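Coelenterazine-binding protein with bound coelenterazine (Renilla muelleri, PDB 2HPS) binds the luciferin coelenterazine and probably makes it available to luciferase and oxygen only when calcium is bound. Local coordinates at residues Y11-R22 with A177-D186; A40-K48 with A126-D134. One frame throughout, in Å; residues are numbered along the deposited sequence. Where two conformers were deposited one is given.

Contact 1 (Y11-R22 with A177-D186); sequences YHLRKMKTRMQR and ANAFYGDLVD. With CTZ (c2-hydroxy-coelenterazine), chain B.
Thr18 takes the backbone N-H of Val185 on its hydroxyl: N to OG1 is 2.9 Å, nearly straight at 168°. With OG1 anti to its own carbonyl carbon (chi1 -59°), the same hydroxyl gives its proton to Arg14 O one turn back, so OG1 both donates and accepts, while Arg14 O also receives the helical N-H of Thr18 from the other face of its plane. The methyl CG2 touches Tyr181 O. At the end of the tail, Arg14 of the helix, extended from CG to NE, meets Asp186 end-on: NH1 lies 2.9 Å from OD2 and NH2 3.1 Å from the same oxygen, which sits in the guanidinium plane. Asp186 here is one of two deposited conformers. Val185 O lies over a face of that guanidinium without bonding to it, and Leu184 CB packs against NE. A leucine in place of Arg14 would probably leave the Asp186 carboxylate without its charged mate and the end of the tail freer to move. Tyr11 OH donates to Asn178 OD1 at 2.8 Å, from above the amide plane, and its CE1 touches Leu184 CD1; Asn178 ND2 is taken up by Glu173. Toward the ligand, Tyr181 is sandwiched, with Arg19 CG making a CH-pi contact on one face and coelenterazine C8 over the other. Arg19 NE donates to the ligand's O17 at 2.7 Å, and its NH2 bonds Tyr36. Arg22 NE reaches O18 at 2.9 Å, its NH2 paired with Asp134. Polar bonds to side chains thus fasten the C-terminal tail along helix 6-21, while two arginines of that segment hold oxygens at separate places on the bound luciferin.

Contact 2 (A40-K48 with A126-D134); sequences AVRIAKIAK and AFLQAVGPD. With CTZ (c2-hydroxy-coelenterazine), chain B.
Ile46 sends CG1 anti to its backbone N (chi1 -174°), which leaves CG2 between N and the carbonyl carbon and sets CG1 on Ala130 CB and Ala126 O and CG2 on Ala130 and Phe127. Its CB comes within 3.5 Å of Ala130 CB, tighter than usual for two carbons, and CG2 meets Phe127 CD1 at 3.9 Å. One turn earlier, Ile43 places CG1 against Val131 CG1 at 3.7 Å and also against Phe127 CZ, while Val131 CG1 lies over one face of the Phe127 ring. Arg42, extended from CG to NE, runs past Ala130 O to the end of helix 126-131. There NH1 donates to Val131 O at 2.9 Å, bent to 138° and arriving from above the carbonyl plane; the oxygen lies near the guanidinium plane, and Pro133 CD and CG lie over one face of the group, near its rim. NH1 also gives a hydrogen bond to a water, which passes one on to Asp134 OD1. On the ligand side of helix 126-131, Phe127 CE2 lies 3.8 Å from C29 of coelenterazine, and Leu128 and Val131 touch it too. The short helical segments run roughly antiparallel, 142° between directions and 9.0 Å apart at their closest. Helix 33-47 thus packs on helix 121-131, with Ile43 reaching helices 51-68 and 102-111 and Phe127 touching the latter.

In the fold
Contact 2 is nested within the loop that contact 1 closes between the two ends of the chain, and their centres lie about 19 Å apart. Coelenterazine bridges them: contact 1 supplies six of the twenty pocket residues and contact 2 three. They also meet directly, since Arg22 NH2 forms a salt bridge of 2.8 Å with Asp134 OD2, and Arg22 NH1 packs on Gly132 CA. The Ca(2+) site inferred for the third EF-hand, empty here, lies beside contact 2, with the Ala126 side chain about 6 Å from that of Glu123. Calcium binding there could therefore plausibly be felt along helix 121-131 at the ligand.

Contact 1 (Y11-R22 with A177-D186)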
loop_
_atom_site.group_PDB
_atom_site.type_symbol
_atom_site.label_atom_id
_atom_site.label_comp_id
_atom_site.label_asym_id
_atom_site.label_seq_id
_atom_site.Cartn_x
_atom_site.Cartn_y
_atom_site.Cartn_z
ATOM N N TYR A 11 1.642 -2.998 -17.189
ATOM C CA TYR A 11 2.547 -2.768 -16.069
ATOM C C TYR A 11 1.766 -2.282 -14.835
ATOM O O TYR A 11 1.991 -2.751 -13.722
ATOM C CB TYR A 11 3.650 -1.773 -16.466
ATOM C CG TYR A 11 4.568 -1.448 -15.310
ATOM C CD1 TYR A 11 5.380 -2.441 -14.741
ATOM C CD2 TYR A 11 4.564 -0.178 -14.731
ATOM C CE1 TYR A 11 6.210 -2.163 -13.642
ATOM C CE2 TYR A 11 5.376 0.107 -13.635
ATOM C CZ TYR A 11 6.189 -0.882 -13.091
ATOM O OH TYR A 11 7.006 -0.598 -12.020
ATOM N N HIS A 12 0.841 -1.347 -15.047
ATOM C CA HIS A 12 0.051 -0.840 -13.920
ATOM C C HIS A 12 -0.770 -1.945 -13.277
ATOM O O HIS A 12 -0.787 -2.075 -12.046
ATOM C CB HIS A 12 -0.842 0.330 -14.324
ATOM C CG HIS A 12 -1.318 1.117 -13.151
ATOM N ND1 HIS A 12 -2.424 0.754 -12.412
ATOM C CD2 HIS A 12 -0.791 2.206 -12.540
ATOM C CE1 HIS A 12 -2.561 1.593 -11.398
ATOM N NE2 HIS A 12 -1.595 2.493 -11.464
ATOM N N LEU A 13 -1.396 -2.792 -14.099
ATOM C CA LEU A 13 -2.141 -3.933 -13.537
ATOM C C LEU A 13 -1.248 -4.900 -12.774
ATOM O O LEU A 13 -1.679 -5.509 -11.792
ATOM C CB LEU A 13 -2.876 -4.699 -14.647
ATOM C CG LEU A 13 -4.092 -4.028 -15.281
ATOM C CD1 LEU A 13 -4.502 -4.794 -16.552
ATOM C CD2 LEU A 13 -5.260 -4.031 -14.279
ATOM N N ARG A 14 -0.032 -5.105 -13.278
ATOM C CA ARG A 14 0.958 -5.951 -12.602
ATOM C C ARG A 14 1.290 -5.409 -11.217
ATOM O O ARG A 14 1.320 -6.167 -10.242
ATOM C CB ARG A 14 2.221 -6.081 -13.448
ATOM C CG ARG A 14 3.252 -7.070 -12.891
ATOM C CD ARG A 14 4.427 -7.221 -13.890
ATOM N NE ARG A 14 5.456 -8.120 -13.379
ATOM C CZ ARG A 14 5.450 -9.443 -13.510
ATOM N NH1 ARG A 14 4.437 -10.061 -14.131
ATOM N NH2 ARG A 14 6.459 -10.160 -12.988
ATOM N N LYS A 15 1.456 -4.087 -11.126
ATOM C CA LYS A 15 1.656 -3.445 -9.846
ATOM C C LYS A 15 0.444 -3.674 -8.941
ATOM O O LYS A 15 0.591 -4.071 -7.783
ATOM C CB LYS A 15 1.915 -1.956 -10.030
ATOM C CG LYS A 15 3.304 -1.631 -10.610
ATOM C CD LYS A 15 3.630 -0.150 -10.508
ATOM C CE LYS A 15 2.677 0.734 -11.330
ATOM N NZ LYS A 15 3.044 2.223 -11.232
HETATM N N MSE A 16 -0.746 -3.443 -9.481
HETATM C CA MSE A 16 -1.962 -3.537 -8.665
HETATM C C MSE A 16 -2.224 -4.976 -8.205
HETATM O O MSE A 16 -2.671 -5.207 -7.090
HETATM C CB MSE A 16 -3.175 -2.961 -9.389
HETATM C CG MSE A 16 -3.084 -1.480 -9.703
HETATM SE SE MSE A 16 -2.729 -0.359 -8.089
HETATM C CE MSE A 16 -0.785 0.088 -8.459
ATOM N N LYS A 17 -1.937 -5.953 -9.060
ATOM C CA LYS A 17 -2.087 -7.349 -8.651
ATOM C C LYS A 17 -1.128 -7.725 -7.500
ATOM O O LYS A 17 -1.462 -8.518 -6.612
ATOM C CB LYS A 17 -1.901 -8.294 -9.857
ATOM C CG LYS A 17 -2.328 -9.737 -9.539
ATOM C CD LYS A 17 -2.154 -10.727 -10.711
ATOM C CE LYS A 17 -2.389 -12.159 -10.205
ATOM N NZ LYS A 17 -2.171 -13.151 -11.308
ATOM N N THR A 18 0.064 -7.141 -7.513
ATOM C CA THR A 18 1.050 -7.385 -6.461
ATOM C C THR A 18 0.497 -6.838 -5.133
ATOM O O THR A 18 0.536 -7.511 -4.097
ATOM C CB THR A 18 2.377 -6.733 -6.862
ATOM O OG1 THR A 18 2.795 -7.305 -8.121
ATOM C CG2 THR A 18 3.456 -6.999 -5.817
ATOM N N ARG A 19 -0.084 -5.651 -5.211
ATOM C CA ARG A 19 -0.712 -5.004 -4.054
ATOM C C ARG A 19 -1.890 -5.851 -3.556
ATOM O O ARG A 19 -2.037 -6.093 -2.366
ATOM C CB ARG A 19 -1.213 -3.620 -4.469
ATOM C CG ARG A 19 -1.992 -2.889 -3.396
ATOM C CD ARG A 19 -2.501 -1.563 -3.966
ATOM N NE ARG A 19 -3.587 -1.014 -3.141
ATOM C CZ ARG A 19 -4.484 -0.121 -3.564
ATOM N NH1 ARG A 19 -4.441 0.370 -4.806
ATOM N NH2 ARG A 19 -5.419 0.305 -2.731
HETATM N N MSE A 20 -2.718 -6.319 -4.477
HETATM C CA MSE A 20 -3.908 -7.038 -4.074
HETATM C C MSE A 20 -3.583 -8.393 -3.484
HETATM O O MSE A 20 -4.303 -8.883 -2.594
HETATM C CB MSE A 20 -4.881 -7.154 -5.239
HETATM C CG MSE A 20 -5.445 -5.823 -5.714
HETATM SE SE MSE A 20 -6.485 -4.962 -4.304
HETATM C CE MSE A 20 -5.341 -3.756 -3.515
ATOM N N GLN A 21 -2.480 -8.992 -3.940
ATOM C CA GLN A 21 -2.073 -10.281 -3.420
ATOM C C GLN A 21 -1.710 -10.177 -1.944
ATOM O O GLN A 21 -1.816 -11.168 -1.219
ATOM C CB GLN A 21 -0.932 -10.917 -4.220
ATOM C CG GLN A 21 -1.439 -11.553 -5.490
ATOM C CD GLN A 21 -0.648 -12.761 -5.969
ATOM O OE1 GLN A 21 0.443 -13.073 -5.483
ATOM N NE2 GLN A 21 -1.211 -13.443 -6.939
ATOM N N ARG A 22 -1.315 -8.980 -1.503
ATOM C CA ARG A 22 -1.041 -8.736 -0.091
ATOM C C ARG A 22 -2.305 -8.793 0.758
ATOM O O ARG A 22 -2.228 -9.045 1.966
ATOM C CB ARG A 22 -0.313 -7.395 0.117
ATOM C CG ARG A 22 1.076 -7.347 -0.529
ATOM C CD ARG A 22 1.988 -8.450 0.004
ATOM N NE ARG A 22 1.962 -8.507 1.469
ATOM C CZ ARG A 22 2.496 -9.491 2.194
ATOM N NH1 ARG A 22 2.402 -9.459 3.514
ATOM N NH2 ARG A 22 3.127 -10.504 1.602
ATOM N N ALA A 177 8.823 1.779 -7.660
ATOM C CA ALA A 177 7.535 1.080 -7.846
ATOM C C ALA A 177 7.733 -0.430 -7.862
ATOM O O ALA A 177 6.879 -1.194 -7.396
ATOM C CB ALA A 177 6.850 1.564 -9.099
ATOM N N ASN A 178 8.862 -0.880 -8.403
ATOM C CA ASN A 178 9.193 -2.306 -8.400
ATOM C C ASN A 178 9.506 -2.884 -7.017
ATOM O O ASN A 178 9.565 -4.107 -6.864
ATOM C CB ASN A 178 10.381 -2.582 -9.335
ATOM C CG ASN A 178 9.995 -2.580 -10.826
ATOM O OD1 ASN A 178 8.804 -2.527 -11.207
ATOM N ND2 ASN A 178 11.029 -2.661 -11.692
ATOM N N ALA A 179 9.705 -2.010 -6.024
ATOM C CA ALA A 179 10.132 -2.456 -4.692
ATOM C C ALA A 179 9.087 -2.267 -3.589
ATOM O O ALA A 179 9.103 -3.003 -2.593
ATOM C CB ALA A 179 11.416 -1.758 -4.290
ATOM N N PHE A 180 8.206 -1.281 -3.768
ATOM C CA PHE A 180 7.275 -0.837 -2.707
ATOM C C PHE A 180 6.446 -1.973 -2.102
ATOM O O PHE A 180 6.289 -2.039 -0.865
ATOM C CB PHE A 180 6.362 0.272 -3.247
ATOM C CG PHE A 180 5.536 1.005 -2.189
ATOM C CD1 PHE A 180 6.043 1.263 -0.919
ATOM C CD2 PHE A 180 4.263 1.504 -2.514
ATOM C CE1 PHE A 180 5.268 1.950 0.029
ATOM C CE2 PHE A 180 3.497 2.197 -1.577
ATOM C CZ PHE A 180 4.000 2.424 -0.301
ATOM N N TYR A 181 5.908 -2.827 -2.983
ATOM C CA TYR A 181 5.146 -4.008 -2.595
ATOM C C TYR A 181 5.898 -5.311 -2.890
ATOM O O TYR A 181 5.285 -6.381 -3.099
ATOM C CB TYR A 181 3.777 -3.978 -3.288
ATOM C CG TYR A 181 2.764 -3.160 -2.526
ATOM C CD1 TYR A 181 1.917 -3.762 -1.593
ATOM C CD2 TYR A 181 2.664 -1.775 -2.722
ATOM C CE1 TYR A 181 0.990 -3.015 -0.889
ATOM C CE2 TYR A 181 1.725 -1.013 -2.011
ATOM C CZ TYR A 181 0.896 -1.655 -1.099
ATOM O OH TYR A 181 -0.030 -0.920 -0.389
ATOM N N GLY A 182 7.227 -5.223 -2.884
ATOM C CA GLY A 182 8.099 -6.375 -3.202
ATOM C C GLY A 182 8.094 -6.764 -4.673
ATOM O O GLY A 182 7.577 -6.033 -5.525
ATOM N N ASP A 183 8.675 -7.925 -4.971
ATOM C CA ASP A 183 8.840 -8.340 -6.360
ATOM C C ASP A 183 7.461 -8.498 -6.982
ATOM O O ASP A 183 6.583 -9.161 -6.419
ATOM C CB ASP A 183 9.612 -9.661 -6.456
ATOM C CG ASP A 183 11.059 -9.544 -6.001
ATOM O OD1 ASP A 183 11.635 -8.419 -5.982
ATOM O OD2 ASP A 183 11.634 -10.610 -5.691
ATOM N N LEU A 184 7.268 -7.884 -8.144
ATOM C CA LEU A 184 5.954 -7.894 -8.777
ATOM C C LEU A 184 5.568 -9.300 -9.182
ATOM O O LEU A 184 6.424 -10.114 -9.587
ATOM C CB LEU A 184 5.867 -6.942 -9.984
ATOM C CG LEU A 184 6.178 -5.445 -9.761
ATOM C CD1 LEU A 184 5.893 -4.604 -11.024
ATOM C CD2 LEU A 184 5.420 -4.873 -8.553
ATOM N N VAL A 185 4.284 -9.584 -9.032
ATOM C CA VAL A 185 3.760 -10.923 -9.248
ATOM C C VAL A 185 3.197 -11.074 -10.658
ATOM O O VAL A 185 2.635 -10.154 -11.237
ATOM C CB VAL A 185 2.709 -11.363 -8.174
ATOM C CG1 VAL A 185 3.291 -11.201 -6.759
ATOM C CG2 VAL A 185 1.397 -10.607 -8.314
ATOM N N ASP A 186 3.255 -12.427 -11.270
ATOM C CA ASP A 186 2.523 -12.787 -12.513
ATOM C C ASP A 186 1.025 -12.956 -12.256
ATOM O O ASP A 186 0.229 -12.595 -13.121
ATOM C CB ASP A 186 3.113 -14.063 -13.094
ATOM C CG ASP A 186 4.579 -13.937 -13.455
ATOM O OD1 ASP A 186 5.252 -14.993 -13.420
ATOM O OD2 ASP A 186 5.073 -12.839 -13.800
HETATM N N1 CTZ B . 1.391 -2.728 2.457
HETATM C C2 CTZ B . 0.607 -3.729 2.940
HETATM C C3 CTZ B . 1.421 -4.923 2.704
HETATM N N4 CTZ B . 2.584 -4.608 2.141
HETATM C C5 CTZ B . 3.624 -5.373 1.748
HETATM C C6 CTZ B . 4.723 -4.751 1.149
HETATM N N7 CTZ B . 4.758 -3.413 0.972
HETATM C C8 CTZ B . 3.737 -2.619 1.366
HETATM C C9 CTZ B . 2.558 -3.272 1.981
HETATM C C10 CTZ B . -0.769 -3.587 3.546
HETATM C C11 CTZ B . -1.665 -3.047 2.460
HETATM C C12 CTZ B . -2.184 -1.758 2.574
HETATM C C13 CTZ B . -3.001 -1.225 1.585
HETATM C C14 CTZ B . -3.300 -2.013 0.469
HETATM C C15 CTZ B . -2.775 -3.308 0.340
HETATM C C16 CTZ B . -1.952 -3.830 1.341
HETATM O O17 CTZ B . -4.094 -1.494 -0.501
HETATM O O18 CTZ B . 1.085 -6.139 2.985
HETATM C C19 CTZ B . 5.883 -5.575 0.741
HETATM C C20 CTZ B . 5.724 -6.868 0.237
HETATM C C21 CTZ B . 6.840 -7.619 -0.125
HETATM C C22 CTZ B . 8.127 -7.086 0.031
HETATM C C23 CTZ B . 8.300 -5.808 0.544
HETATM C C24 CTZ B . 7.178 -5.052 0.903
HETATM O O25 CTZ B . 9.197 -7.847 -0.326
HETATM C C26 CTZ B . 3.726 -1.115 1.163
HETATM C C27 CTZ B . 4.443 -0.461 2.317
HETATM C C28 CTZ B . 3.767 0.352 3.225
HETATM C C29 CTZ B . 4.474 0.940 4.274
HETATM C C30 CTZ B . 5.849 0.696 4.414
HETATM C C31 CTZ B . 6.526 -0.106 3.497
HETATM C C32 CTZ B . 5.819 -0.682 2.439
#

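Contact 2 (A40-K48 with A126-D134)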
loop_
_atom_site.group_PDB
_atom_site.type_symbol
_atom_site.label_atom_id
_atom_site.label_comp_id
_atom_site.label_asym_id
_atom_site.label_seq_id
_atom_site.Cartn_x
_atom_site.Cartn_y
_atom_site.Cartn_z
ATOM N N ALA A 40 -6.070 -2.963 8.287
ATOM C CA ALA A 40 -6.272 -1.804 9.156
ATOM C C ALA A 40 -6.171 -2.183 10.647
ATOM O O ALA A 40 -5.623 -1.438 11.455
ATOM C CB ALA A 40 -7.612 -1.115 8.829
ATOM N N VAL A 41 -6.693 -3.354 11.013
ATOM C CA VAL A 41 -6.570 -3.833 12.397
ATOM C C VAL A 41 -5.101 -4.086 12.795
ATOM O O VAL A 41 -4.667 -3.756 13.908
ATOM C CB VAL A 41 -7.427 -5.108 12.626
ATOM C CG1 VAL A 41 -7.037 -5.803 13.938
ATOM C CG2 VAL A 41 -8.920 -4.750 12.614
ATOM N N ARG A 42 -4.334 -4.680 11.884
ATOM C CA ARG A 42 -2.921 -4.900 12.153
ATOM C C ARG A 42 -2.178 -3.563 12.311
ATOM O O ARG A 42 -1.288 -3.438 13.166
ATOM C CB ARG A 42 -2.311 -5.775 11.056
ATOM C CG ARG A 42 -2.815 -7.241 11.108
ATOM C CD ARG A 42 -2.116 -8.028 10.007
ATOM N NE ARG A 42 -2.430 -9.458 10.045
ATOM C CZ ARG A 42 -2.063 -10.297 9.085
ATOM N NH1 ARG A 42 -1.392 -9.824 8.040
ATOM N NH2 ARG A 42 -2.369 -11.595 9.158
ATOM N N ILE A 43 -2.557 -2.580 11.485
ATOM C CA ILE A 43 -1.958 -1.237 11.530
ATOM C C ILE A 43 -2.216 -0.604 12.905
ATOM O O ILE A 43 -1.296 -0.118 13.569
ATOM C CB ILE A 43 -2.488 -0.337 10.378
ATOM C CG1 ILE A 43 -1.881 -0.771 9.043
ATOM C CG2 ILE A 43 -2.169 1.164 10.645
ATOM C CD1 ILE A 43 -2.593 -0.222 7.813
ATOM N N ALA A 44 -3.469 -0.658 13.347
ATOM C CA ALA A 44 -3.858 -0.066 14.636
ATOM C C ALA A 44 -3.099 -0.713 15.809
ATOM O O ALA A 44 -2.698 -0.038 16.768
ATOM C CB ALA A 44 -5.367 -0.203 14.823
ATOM N N LYS A 45 -2.911 -2.021 15.740
ATOM C CA LYS A 45 -2.223 -2.750 16.811
ATOM C C LYS A 45 -0.750 -2.350 16.941
ATOM O O LYS A 45 -0.284 -2.020 18.039
ATOM C CB LYS A 45 -2.365 -4.263 16.603
ATOM C CG LYS A 45 -1.831 -5.104 17.757
ATOM C CD LYS A 45 -2.219 -6.581 17.555
ATOM C CE LYS A 45 -2.252 -7.362 18.860
ATOM N NZ LYS A 45 -2.789 -8.739 18.586
ATOM N N ILE A 46 -0.011 -2.360 15.834
ATOM C CA ILE A 46 1.421 -2.067 15.902
ATOM C C ILE A 46 1.649 -0.593 16.294
ATOM O O ILE A 46 2.570 -0.292 17.047
ATOM C CB ILE A 46 2.174 -2.450 14.581
ATOM C CG1 ILE A 46 3.690 -2.275 14.731
ATOM C CG2 ILE A 46 1.651 -1.657 13.381
ATOM C CD1 ILE A 46 4.338 -3.260 15.672
ATOM N N ALA A 47 0.790 0.299 15.810
ATOM C CA ALA A 47 0.929 1.738 16.109
ATOM C C ALA A 47 0.362 2.107 17.490
ATOM O O ALA A 47 0.540 3.239 17.967
ATOM C CB ALA A 47 0.281 2.577 15.023
ATOM N N LYS A 48 -0.319 1.151 18.120
ATOM C CA LYS A 48 -1.021 1.372 19.391
ATOM C C LYS A 48 -1.975 2.576 19.291
ATOM O O LYS A 48 -1.997 3.448 20.172
ATOM C CB LYS A 48 -0.019 1.532 20.550
ATOM C CG LYS A 48 0.895 0.307 20.766
ATOM C CD LYS A 48 1.531 0.297 22.159
ATOM N N ALA A 126 9.459 -2.956 11.793
ATOM C CA ALA A 126 8.428 -3.356 12.769
ATOM C C ALA A 126 7.034 -3.187 12.180
ATOM O O ALA A 126 6.166 -4.070 12.327
ATOM C CB ALA A 126 8.560 -2.554 14.067
ATOM N N PHE A 127 6.827 -2.066 11.489
ATOM C CA PHE A 127 5.532 -1.798 10.867
ATOM C C PHE A 127 5.232 -2.779 9.725
ATOM O O PHE A 127 4.164 -3.404 9.673
ATOM C CB PHE A 127 5.430 -0.345 10.381
ATOM C CG PHE A 127 4.140 -0.047 9.663
ATOM C CD1 PHE A 127 3.025 0.395 10.368
ATOM C CD2 PHE A 127 4.030 -0.249 8.286
ATOM C CE1 PHE A 127 1.827 0.648 9.709
ATOM C CE2 PHE A 127 2.839 0.009 7.617
ATOM C CZ PHE A 127 1.737 0.451 8.339
ATOM N N LEU A 128 6.188 -2.927 8.820
ATOM C CA LEU A 128 5.994 -3.775 7.661
ATOM C C LEU A 128 5.762 -5.238 8.048
ATOM O O LEU A 128 4.932 -5.917 7.452
ATOM C CB LEU A 128 7.179 -3.643 6.703
ATOM C CG LEU A 128 7.030 -4.428 5.412
ATOM C CD1 LEU A 128 5.718 -4.052 4.678
ATOM C CD2 LEU A 128 8.250 -4.160 4.524
ATOM N N GLN A 129 6.486 -5.717 9.062
ATOM C CA GLN A 129 6.313 -7.104 9.511
ATOM C C GLN A 129 5.072 -7.311 10.388
ATOM O O GLN A 129 4.654 -8.451 10.619
ATOM C CB GLN A 129 7.571 -7.598 10.200
ATOM C CG GLN A 129 8.730 -7.727 9.196
ATOM C CD GLN A 129 9.967 -8.307 9.836
ATOM O OE1 GLN A 129 10.325 -7.922 10.949
ATOM N NE2 GLN A 129 10.614 -9.247 9.149
ATOM N N ALA A 130 4.497 -6.224 10.886
ATOM C CA ALA A 130 3.196 -6.307 11.555
ATOM C C ALA A 130 2.088 -6.441 10.522
ATOM O O ALA A 130 1.208 -7.297 10.656
ATOM C CB ALA A 130 2.966 -5.097 12.462
ATOM N N VAL A 131 2.124 -5.626 9.468
ATOM C CA VAL A 131 1.085 -5.738 8.430
ATOM C C VAL A 131 1.291 -7.012 7.629
ATOM O O VAL A 131 0.320 -7.642 7.198
ATOM C CB VAL A 131 0.946 -4.482 7.511
ATOM C CG1 VAL A 131 0.775 -3.220 8.375
ATOM C CG2 VAL A 131 2.112 -4.342 6.587
ATOM N N GLY A 132 2.559 -7.407 7.482
ATOM C CA GLY A 132 2.924 -8.602 6.709
ATOM C C GLY A 132 3.880 -9.507 7.476
ATOM O O GLY A 132 5.078 -9.560 7.182
ATOM N N PRO A 133 3.357 -10.238 8.467
ATOM C CA PRO A 133 4.183 -11.120 9.319
ATOM C C PRO A 133 4.833 -12.279 8.571
ATOM O O PRO A 133 5.765 -12.912 9.088
ATOM C CB PRO A 133 3.203 -11.630 10.381
ATOM C CG PRO A 133 1.818 -11.358 9.817
ATOM C CD PRO A 133 1.929 -10.231 8.844
ATOM N N ASP A 134 4.359 -12.540 7.361
ATOM C CA ASP A 134 4.950 -13.553 6.491
ATOM C C ASP A 134 6.281 -13.073 5.877
ATOM O O ASP A 134 7.054 -13.883 5.340
ATOM C CB ASP A 134 3.957 -13.899 5.378
ATOM C CG ASP A 134 3.543 -12.681 4.578
ATOM O OD1 ASP A 134 3.024 -11.717 5.190
ATOM O OD2 ASP A 134 3.752 -12.668 3.341
HETATM N N1 CTZ B . 1.391 -2.728 2.457
HETATM C C2 CTZ B . 0.607 -3.729 2.940
HETATM C C3 CTZ B . 1.421 -4.923 2.704
HETATM N N4 CTZ B . 2.584 -4.608 2.141
HETATM C C5 CTZ B . 3.624 -5.373 1.748
HETATM C C6 CTZ B . 4.723 -4.751 1.149
HETATM N N7 CTZ B . 4.758 -3.413 0.972
HETATM C C8 CTZ B . 3.737 -2.619 1.366
HETATM C C9 CTZ B . 2.558 -3.272 1.981
HETATM C C10 CTZ B . -0.769 -3.587 3.546
HETATM C C11 CTZ B . -1.665 -3.047 2.460
HETATM C C12 CTZ B . -2.184 -1.758 2.574
HETATM C C13 CTZ B . -3.001 -1.225 1.585
HETATM C C14 CTZ B . -3.300 -2.013 0.469
HETATM C C15 CTZ B . -2.775 -3.308 0.340
HETATM C C16 CTZ B . -1.952 -3.830 1.341
HETATM O O17 CTZ B . -4.094 -1.494 -0.501
HETATM O O18 CTZ B . 1.085 -6.139 2.985
HETATM C C19 CTZ B . 5.883 -5.575 0.741
HETATM C C20 CTZ B . 5.724 -6.868 0.237
HETATM C C21 CTZ B . 6.840 -7.619 -0.125
HETATM C C22 CTZ B . 8.127 -7.086 0.031
HETATM C C23 CTZ B . 8.300 -5.808 0.544
HETATM C C24 CTZ B . 7.178 -5.052 0.903
HETATM O O25 CTZ B . 9.197 -7.847 -0.326
HETATM C C26 CTZ B . 3.726 -1.115 1.163
HETATM C C27 CTZ B . 4.443 -0.461 2.317
HETATM C C28 CTZ B . 3.767 0.352 3.225
HETATM C C29 CTZ B . 4.474 0.940 4.274
HETATM C C30 CTZ B . 5.849 0.696 4.414
HETATM C C31 CTZ B . 6.526 -0.106 3.497
HETATM C C32 CTZ B . 5.819 -0.682 2.439
HETATM O O HOH W 1 0.348 -11.589 6.109
#